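Local coordinates for glucose-6-phosphate acetyltransferase 1 (Arabidopsis thaliana, PDB 3T90), which transfers an acetyl group from acetyl-CoA to the amino group of glucosamine 6-phosphate, an early step in making UDP-N-acetylglucosamine, at residues G18-G30 against I86-K98. Sequence-based numbering, arbitrary orientation.
Sequences GFIELLGQLTVTG and IEDVVVDSRFRGK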
ATOM      1  N   GLY A  18       1.513  15.971  20.120  1.00 10.60           N
ATOM      2  CA  GLY A  18       0.947  14.660  20.443  1.00 10.56           C
ATOM      3  C   GLY A  18       0.625  13.762  19.260  1.00 10.32           C
ATOM      4  O   GLY A  18      -0.188  12.807  19.431  1.00 10.47           O
ATOM      5  N   PHE A  19       1.272  14.048  18.137  1.00 10.42           N
ATOM      6  CA  PHE A  19       1.119  13.145  16.930  1.00  8.27           C
ATOM      7  C   PHE A  19       1.580  11.705  17.177  1.00  8.48           C
ATOM      8  O   PHE A  19       0.808  10.764  16.927  1.00  7.31           O
ATOM      9  CB  PHE A  19       1.798  13.801  15.743  1.00 10.35           C
ATOM     10  CG  PHE A  19       1.737  12.959  14.502  1.00  8.98           C
ATOM     11  CD1 PHE A  19       0.531  12.742  13.821  1.00  9.10           C
ATOM     12  CD2 PHE A  19       2.880  12.381  14.036  1.00  9.23           C
ATOM     13  CE1 PHE A  19       0.533  11.986  12.655  1.00 10.56           C
ATOM     14  CE2 PHE A  19       2.878  11.607  12.872  1.00  8.93           C
ATOM     15  CZ  PHE A  19       1.682  11.419  12.207  1.00  9.88           C
ATOM     16  N   ILE A  20       2.796  11.498  17.650  1.00  8.21           N
ATOM     17  CA  ILE A  20       3.286  10.157  17.859  1.00  8.68           C
ATOM     18  C   ILE A  20       2.482   9.491  18.997  1.00  9.41           C
ATOM     19  O   ILE A  20       2.056   8.323  18.863  1.00  9.88           O
ATOM     20  CB  ILE A  20       4.794  10.194  18.202  1.00  9.85           C
ATOM     21  CG1 ILE A  20       5.563  10.852  17.020  1.00  9.04           C
ATOM     22  CG2 ILE A  20       5.351   8.754  18.566  1.00 13.36           C
ATOM     23  CD1 ILE A  20       5.459   9.962  15.724  1.00 10.52           C
ATOM     24  N   GLU A  21       2.157  10.259  20.036  1.00 11.16           N
ATOM     25  CA  GLU A  21       1.292   9.727  21.115  1.00 10.51           C
ATOM     26  C   GLU A  21      -0.044   9.211  20.573  1.00  9.54           C
ATOM     27  O   GLU A  21      -0.491   8.129  21.011  1.00 11.58           O
ATOM     28  CB  GLU A  21       1.103  10.772  22.193  1.00 12.19           C
ATOM     29  CG  GLU A  21       2.449  11.131  22.895  1.00 16.58           C
ATOM     30  CD  GLU A  21       3.019  12.414  22.314  1.00 21.10           C
ATOM     31  OE1 GLU A  21       3.219  12.560  21.060  1.00 15.88           O
ATOM     32  OE2 GLU A  21       3.263  13.367  23.137  1.00 32.52           O
ATOM     33  N   LEU A  22      -0.665   9.917  19.629  1.00  8.84           N
ATOM     34  CA  LEU A  22      -1.943   9.481  19.079  1.00  7.85           C
ATOM     35  C   LEU A  22      -1.729   8.210  18.259  1.00  7.52           C
ATOM     36  O   LEU A  22      -2.569   7.272  18.357  1.00  8.78           O
ATOM     37  CB  LEU A  22      -2.483  10.606  18.208  1.00  9.64           C
ATOM     38  CG  LEU A  22      -3.659  10.188  17.347  1.00  9.36           C
ATOM     39  CD1 LEU A  22      -4.869   9.700  18.226  1.00 13.32           C
ATOM     40  CD2 LEU A  22      -4.075  11.334  16.380  1.00 12.96           C
ATOM     41  N   LEU A  23      -0.642   8.163  17.450  1.00  8.41           N
ATOM     42  CA  LEU A  23      -0.374   6.905  16.713  1.00  8.67           C
ATOM     43  C   LEU A  23      -0.284   5.690  17.652  1.00  8.31           C
ATOM     44  O   LEU A  23      -0.616   4.590  17.232  1.00  9.83           O
ATOM     45  CB  LEU A  23       0.875   6.983  15.830  1.00  7.71           C
ATOM     46  CG  LEU A  23       0.743   7.927  14.632  1.00  9.98           C
ATOM     47  CD1 LEU A  23       2.095   8.150  13.917  1.00 11.60           C
ATOM     48  CD2 LEU A  23      -0.358   7.433  13.619  1.00 11.70           C
ATOM     49  N   GLY A  24       0.195   5.909  18.870  1.00  8.19           N
ATOM     50  CA  GLY A  24       0.327   4.847  19.862  1.00  8.14           C
ATOM     51  C   GLY A  24      -1.035   4.247  20.261  1.00 11.92           C
ATOM     52  O   GLY A  24      -1.047   3.153  20.805  1.00 11.87           O
ATOM     53  N   GLN A  25      -2.137   4.904  19.973  1.00  9.70           N
ATOM     54  CA  GLN A  25      -3.491   4.328  20.178  1.00 10.05           C
ATOM     55  C   GLN A  25      -3.871   3.339  19.071  1.00 11.89           C
ATOM     56  O   GLN A  25      -4.835   2.567  19.237  1.00 13.54           O
ATOM     57  CB  GLN A  25      -4.561   5.431  20.256  1.00  9.06           C
ATOM     58  CG  GLN A  25      -4.251   6.344  21.471  1.00 12.08           C
ATOM     59  CD  GLN A  25      -5.464   7.245  21.773  1.00 12.10           C
ATOM     60  OE1 GLN A  25      -6.619   6.908  21.514  1.00 15.26           O
ATOM     61  NE2 GLN A  25      -5.184   8.427  22.292  1.00 18.45           N
ATOM     62  N   LEU A  26      -3.107   3.335  17.982  1.00 10.07           N
ATOM     63  CA  LEU A  26      -3.272   2.314  16.898  1.00  9.23           C
ATOM     64  C   LEU A  26      -2.300   1.188  17.153  1.00  9.48           C
ATOM     65  O   LEU A  26      -2.771   0.017  17.252  1.00  9.29           O
ATOM     66  CB  LEU A  26      -3.059   2.961  15.525  1.00 11.00           C
ATOM     67  CG  LEU A  26      -3.115   1.977  14.351  1.00 10.23           C
ATOM     68  CD1 LEU A  26      -4.426   1.280  14.165  1.00 14.74           C
ATOM     69  CD2 LEU A  26      -2.791   2.861  13.068  1.00 13.07           C
ATOM     70  N   THR A  27      -0.979   1.440  17.128  1.00  9.34           N
ATOM     71  CA  THR A  27      -0.063   0.328  17.477  1.00  9.50           C
ATOM     72  C   THR A  27       1.237   0.926  18.009  1.00  8.98           C
ATOM     73  O   THR A  27       1.355   2.157  18.193  1.00 10.40           O
ATOM     74  CB  THR A  27       0.136  -0.575  16.292  1.00  7.70           C
ATOM     75  OG1 THR A  27       0.713  -1.820  16.763  1.00  8.39           O
ATOM     76  CG2 THR A  27       1.091  -0.004  15.190  1.00 12.69           C
ATOM     77  N   VAL A  28       2.201   0.061  18.265  0.61  9.62           N
ATOM     78  CA  VAL A  28       3.469   0.415  18.877  0.61  9.19           C
ATOM     79  C   VAL A  28       4.151   1.496  18.023  0.61  7.65           C
ATOM     80  O   VAL A  28       4.291   1.344  16.800  0.61  9.60           O
ATOM     81  CB  VAL A  28       4.376  -0.831  18.881  0.61  9.79           C
ATOM     82  CG1 VAL A  28       5.808  -0.487  19.387  0.61 10.52           C
ATOM     83  CG2 VAL A  28       3.724  -1.981  19.641  0.61  8.45           C
ATOM     84  N   THR A  29       4.597   2.558  18.698  1.00  9.50           N
ATOM     85  CA  THR A  29       5.432   3.560  18.032  1.00  9.20           C
ATOM     86  C   THR A  29       6.880   3.503  18.434  1.00 11.42           C
ATOM     87  O   THR A  29       7.769   3.907  17.648  1.00 11.82           O
ATOM     88  CB  THR A  29       4.969   5.041  18.275  1.00 10.68           C
ATOM     89  OG1 THR A  29       5.018   5.323  19.691  1.00 11.40           O
ATOM     90  CG2 THR A  29       3.488   5.233  17.850  1.00 11.42           C
ATOM     91  N   GLY A  30       7.135   3.046  19.636  1.00 11.81           N
ATOM     92  CA  GLY A  30       8.436   3.342  20.272  1.00 12.85           C
ATOM     93  C   GLY A  30       8.508   4.831  20.671  1.00 13.43           C
ATOM     94  O   GLY A  30       7.642   5.660  20.434  1.00 14.51           O
ATOM     95  N   ILE A  86      -4.817   3.862   1.910  1.00  6.73           N
ATOM     96  CA  ILE A  86      -5.069   4.656   3.142  1.00  6.49           C
ATOM     97  C   ILE A  86      -4.563   3.749   4.288  1.00  6.58           C
ATOM     98  O   ILE A  86      -4.801   2.515   4.370  1.00  9.08           O
ATOM     99  CB  ILE A  86      -6.521   4.968   3.308  1.00  5.67           C
ATOM    100  CG1 ILE A  86      -6.893   6.113   2.361  1.00  6.73           C
ATOM    101  CG2 ILE A  86      -6.858   5.328   4.737  1.00 10.24           C
ATOM    102  CD1 ILE A  86      -8.365   6.427   2.260  1.00 11.60           C
ATOM    103  N   GLU A  87      -3.779   4.394   5.136  1.00  6.66           N
ATOM    104  CA  GLU A  87      -3.040   3.752   6.269  1.00  6.25           C
ATOM    105  C   GLU A  87      -3.119   4.581   7.539  1.00  8.27           C
ATOM    106  O   GLU A  87      -3.356   5.805   7.481  1.00  7.27           O
ATOM    107  CB  GLU A  87      -1.540   3.621   5.931  1.00  8.82           C
ATOM    108  CG  GLU A  87      -1.322   2.620   4.791  1.00  8.11           C
ATOM    109  CD  GLU A  87      -1.385   1.196   5.250  1.00 12.07           C
ATOM    110  OE1 GLU A  87      -1.045   0.863   6.450  1.00 12.85           O
ATOM    111  OE2 GLU A  87      -1.757   0.294   4.437  1.00 12.01           O
ATOM    112  N   ASP A  88      -2.897   3.951   8.684  1.00  7.07           N
ATOM    113  CA  ASP A  88      -2.585   4.668   9.928  1.00  7.21           C
ATOM    114  C   ASP A  88      -3.664   5.658  10.330  1.00  7.58           C
ATOM    115  O   ASP A  88      -3.403   6.810  10.727  1.00  8.96           O
ATOM    116  CB  ASP A  88      -1.179   5.302   9.840  1.00  7.91           C
ATOM    117  CG  ASP A  88      -0.031   4.296   9.612  1.00  8.50           C
ATOM    118  OD1 ASP A  88      -0.324   3.062   9.705  1.00 10.70           O
ATOM    119  OD2 ASP A  88       1.053   4.759   9.329  1.00  9.74           O
ATOM    120  N   VAL A  89      -4.907   5.210  10.149  1.00  8.38           N
ATOM    121  CA  VAL A  89      -6.115   5.984  10.581  1.00  8.23           C
ATOM    122  C   VAL A  89      -6.420   5.755  12.056  1.00  8.08           C
ATOM    123  O   VAL A  89      -6.568   4.637  12.505  1.00 10.90           O
ATOM    124  CB  VAL A  89      -7.299   5.576   9.726  1.00  8.38           C
ATOM    125  CG1 VAL A  89      -8.541   6.376  10.211  1.00 10.48           C
ATOM    126  CG2 VAL A  89      -7.069   5.886   8.193  1.00 11.50           C
ATOM    127  N   VAL A  90      -6.423   6.848  12.841  1.00  8.29           N
ATOM    128  CA  VAL A  90      -6.672   6.676  14.302  1.00 10.11           C
ATOM    129  C   VAL A  90      -7.281   7.970  14.815  1.00 10.05           C
ATOM    130  O   VAL A  90      -6.947   9.061  14.364  1.00  8.42           O
ATOM    131  CB  VAL A  90      -5.380   6.228  15.061  1.00 12.51           C
ATOM    132  CG1 VAL A  90      -4.372   7.149  14.925  1.00 16.36           C
ATOM    133  CG2 VAL A  90      -5.661   6.041  16.567  1.00 16.17           C
ATOM    134  N   VAL A  91      -8.300   7.809  15.663  1.00 10.60           N
ATOM    135  CA  VAL A  91      -8.944   8.925  16.363  1.00 10.18           C
ATOM    136  C   VAL A  91      -8.687   8.763  17.834  1.00 10.23           C
ATOM    137  O   VAL A  91      -8.852   7.658  18.374  1.00 12.75           O
ATOM    138  CB  VAL A  91     -10.452   8.934  16.057  1.00 10.08           C
ATOM    139  CG1 VAL A  91     -11.142  10.165  16.776  1.00 12.90           C
ATOM    140  CG2 VAL A  91     -10.633   9.032  14.631  1.00 12.75           C
ATOM    141  N   ASP A  92      -8.272   9.838  18.508  1.00 10.53           N
ATOM    142  CA  ASP A  92      -8.085   9.805  19.980  1.00 12.37           C
ATOM    143  C   ASP A  92      -9.392   9.294  20.633  1.00 14.43           C
ATOM    144  O   ASP A  92     -10.469   9.777  20.275  1.00 14.70           O
ATOM    145  CB  ASP A  92      -7.702  11.200  20.449  1.00 11.38           C
ATOM    146  CG  ASP A  92      -7.199  11.214  21.882  1.00 16.65           C
ATOM    147  OD1 ASP A  92      -7.596  10.420  22.745  1.00 18.10           O
ATOM    148  OD2 ASP A  92      -6.435  12.134  22.165  1.00 23.76           O
ATOM    149  N   SER A  93      -9.241   8.367  21.565  1.00 15.26           N
ATOM    150  CA  SER A  93     -10.382   7.740  22.240  0.79 18.08           C
ATOM    151  C   SER A  93     -11.266   8.829  22.904  1.00 18.97           C
ATOM    152  O   SER A  93     -12.508   8.680  22.919  1.00 21.69           O
ATOM    153  CB  SER A  93      -9.900   6.681  23.246  0.79 18.44           C
ATOM    154  OG  SER A  93      -9.011   7.262  24.188  0.79 21.84           O
ATOM    155  N   ARG A  94     -10.654   9.909  23.374  1.00 20.88           N
ATOM    156  CA  ARG A  94     -11.419  11.034  23.970  1.00 23.85           C
ATOM    157  C   ARG A  94     -12.417  11.628  22.976  1.00 24.01           C
ATOM    158  O   ARG A  94     -13.441  12.246  23.355  1.00 25.22           O
ATOM    159  CB  ARG A  94     -10.518  12.223  24.345  1.00 25.62           C
ATOM    160  CG  ARG A  94      -9.249  12.034  25.131  1.00 33.75           C
ATOM    161  CD  ARG A  94      -8.786  13.385  25.767  1.00 43.85           C
ATOM    162  NE  ARG A  94      -7.761  14.145  25.030  1.00 49.76           N
ATOM    163  CZ  ARG A  94      -6.482  13.763  24.854  1.00 54.49           C
ATOM    164  NH1 ARG A  94      -6.047  12.578  25.308  1.00 53.28           N
ATOM    165  NH2 ARG A  94      -5.628  14.559  24.187  1.00 56.19           N
ATOM    166  N   PHE A  95     -12.095  11.575  21.696  1.00 20.22           N
ATOM    167  CA  PHE A  95     -12.845  12.307  20.695  1.00 21.67           C
ATOM    168  C   PHE A  95     -13.597  11.365  19.795  1.00 21.81           C
ATOM    169  O   PHE A  95     -13.908  11.717  18.670  1.00 21.91           O
ATOM    170  CB  PHE A  95     -11.913  13.224  19.844  1.00 21.09           C
ATOM    171  CG  PHE A  95     -11.234  14.365  20.629  1.00 23.04           C
ATOM    172  CD1 PHE A  95     -11.997  15.416  21.193  1.00 25.47           C
ATOM    173  CD2 PHE A  95      -9.832  14.428  20.760  1.00 24.10           C
ATOM    174  CE1 PHE A  95     -11.393  16.418  21.891  1.00 27.65           C
ATOM    175  CE2 PHE A  95      -9.226  15.471  21.451  1.00 27.30           C
ATOM    176  CZ  PHE A  95     -10.029  16.477  22.023  1.00 28.60           C
ATOM    177  N   ARG A  96     -13.858  10.139  20.238  1.00 22.53           N
ATOM    178  CA  ARG A  96     -14.614   9.215  19.387  1.00 25.32           C
ATOM    179  C   ARG A  96     -16.100   9.650  19.390  1.00 25.74           C
ATOM    180  O   ARG A  96     -16.508  10.354  20.300  1.00 26.66           O
ATOM    181  CB  ARG A  96     -14.306   7.747  19.727  1.00 27.53           C
ATOM    182  CG  ARG A  96     -12.774   7.457  19.475  1.00 31.25           C
ATOM    183  CD  ARG A  96     -12.380   6.015  19.195  1.00 32.94           C
ATOM    184  NE  ARG A  96     -10.931   5.977  19.171  1.00 34.82           N
ATOM    185  CZ  ARG A  96     -10.130   5.034  19.687  1.00 36.39           C
ATOM    186  NH1 ARG A  96     -10.664   3.978  20.323  1.00 37.96           N
ATOM    187  NH2 ARG A  96      -8.764   5.168  19.581  1.00 32.07           N
ATOM    188  N   GLY A  97     -16.817   9.394  18.310  1.00 25.03           N
ATOM    189  CA  GLY A  97     -18.234   9.892  18.241  1.00 25.07           C
ATOM    190  C   GLY A  97     -18.394  11.325  17.710  1.00 24.67           C
ATOM    191  O   GLY A  97     -19.537  11.843  17.602  1.00 25.00           O
ATOM    192  N   LYS A  98     -17.273  11.997  17.409  1.00 21.73           N
ATOM    193  CA  LYS A  98     -17.271  13.382  16.877  1.00 21.06           C
ATOM    194  C   LYS A  98     -17.088  13.477  15.333  1.00 19.98           C
ATOM    195  O   LYS A  98     -16.839  14.554  14.770  1.00 22.04           O
ATOM    196  CB  LYS A  98     -16.277  14.195  17.685  1.00 22.00           C
ATOM    197  CG  LYS A  98     -16.656  14.217  19.223  1.00 24.86           C
ATOM    198  CD  LYS A  98     -16.296  15.552  19.932  1.00 31.13           C
ATOM    199  CE  LYS A  98     -16.851  16.779  19.181  1.00 34.22           C
ATOM    200  NZ  LYS A  98     -18.190  17.371  19.575  1.00 37.54           N
TER
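The amide of Gln-25 stands almost at right angles to the carboxylate of Asp-92, the two planes 88° apart. Gln-25 NE2 drops an N-H, virtually straight at 175°, onto one face of that carboxylate, 3.2 Å from Asp-92 OD1. The backbone N of Arg-94 reaches the same oxygen from the opposite face, closing an Asx turn, while Asp-92 OD2 sits over the centre of the Arg-94 guanidinium, a contact of charges alone. The other end of the amide is used too: Gln-25 OE1 takes the backbone N-H of Ser-93 on a lone pair at 3.0 Å. Because both its ends are engaged, the amide is fixed against a flip. The Gln-25 chain runs extended beyond CG to get there. Beside it, the Arg-96 guanidinium has Ser-93 CA over one face, and its NE and NH2 both donate to Val-91 O, which lies in the guanidinium plane.

Next to these polar groups, Val-90 points toward the helical segment. Its CG2 lies 3.8 Å from Leu-22 O and also meets Gln-25 CB, and its CB faces Leu-26 CB at 4.0 Å. With CG anti to the backbone N (chi1 168°), Leu-22 brings CD1 to 3.4 Å from Asp-92 N. Leu-26 CD2 settles 3.6 Å from Asp-88 CA, where the strand kinks through a left-handed backbone conformation; Asp-88 OD1 forms a salt bridge with Lys-75 NZ of the second subunit.

Helix 19-23 thus crosses strand segment 86-91 almost at right angles, on one face of the mixed GNAT sheet. As in related enzymes, Thr-27 and Glu-87 to Val-89 probably bind the substrate, and Gly-97 and Lys-98 acetyl-CoA. The contact joins the turn before the probable sugar-phosphate site to the GNAT core strand, whose following loop probably receives the pyrophosphate of acetyl-CoA.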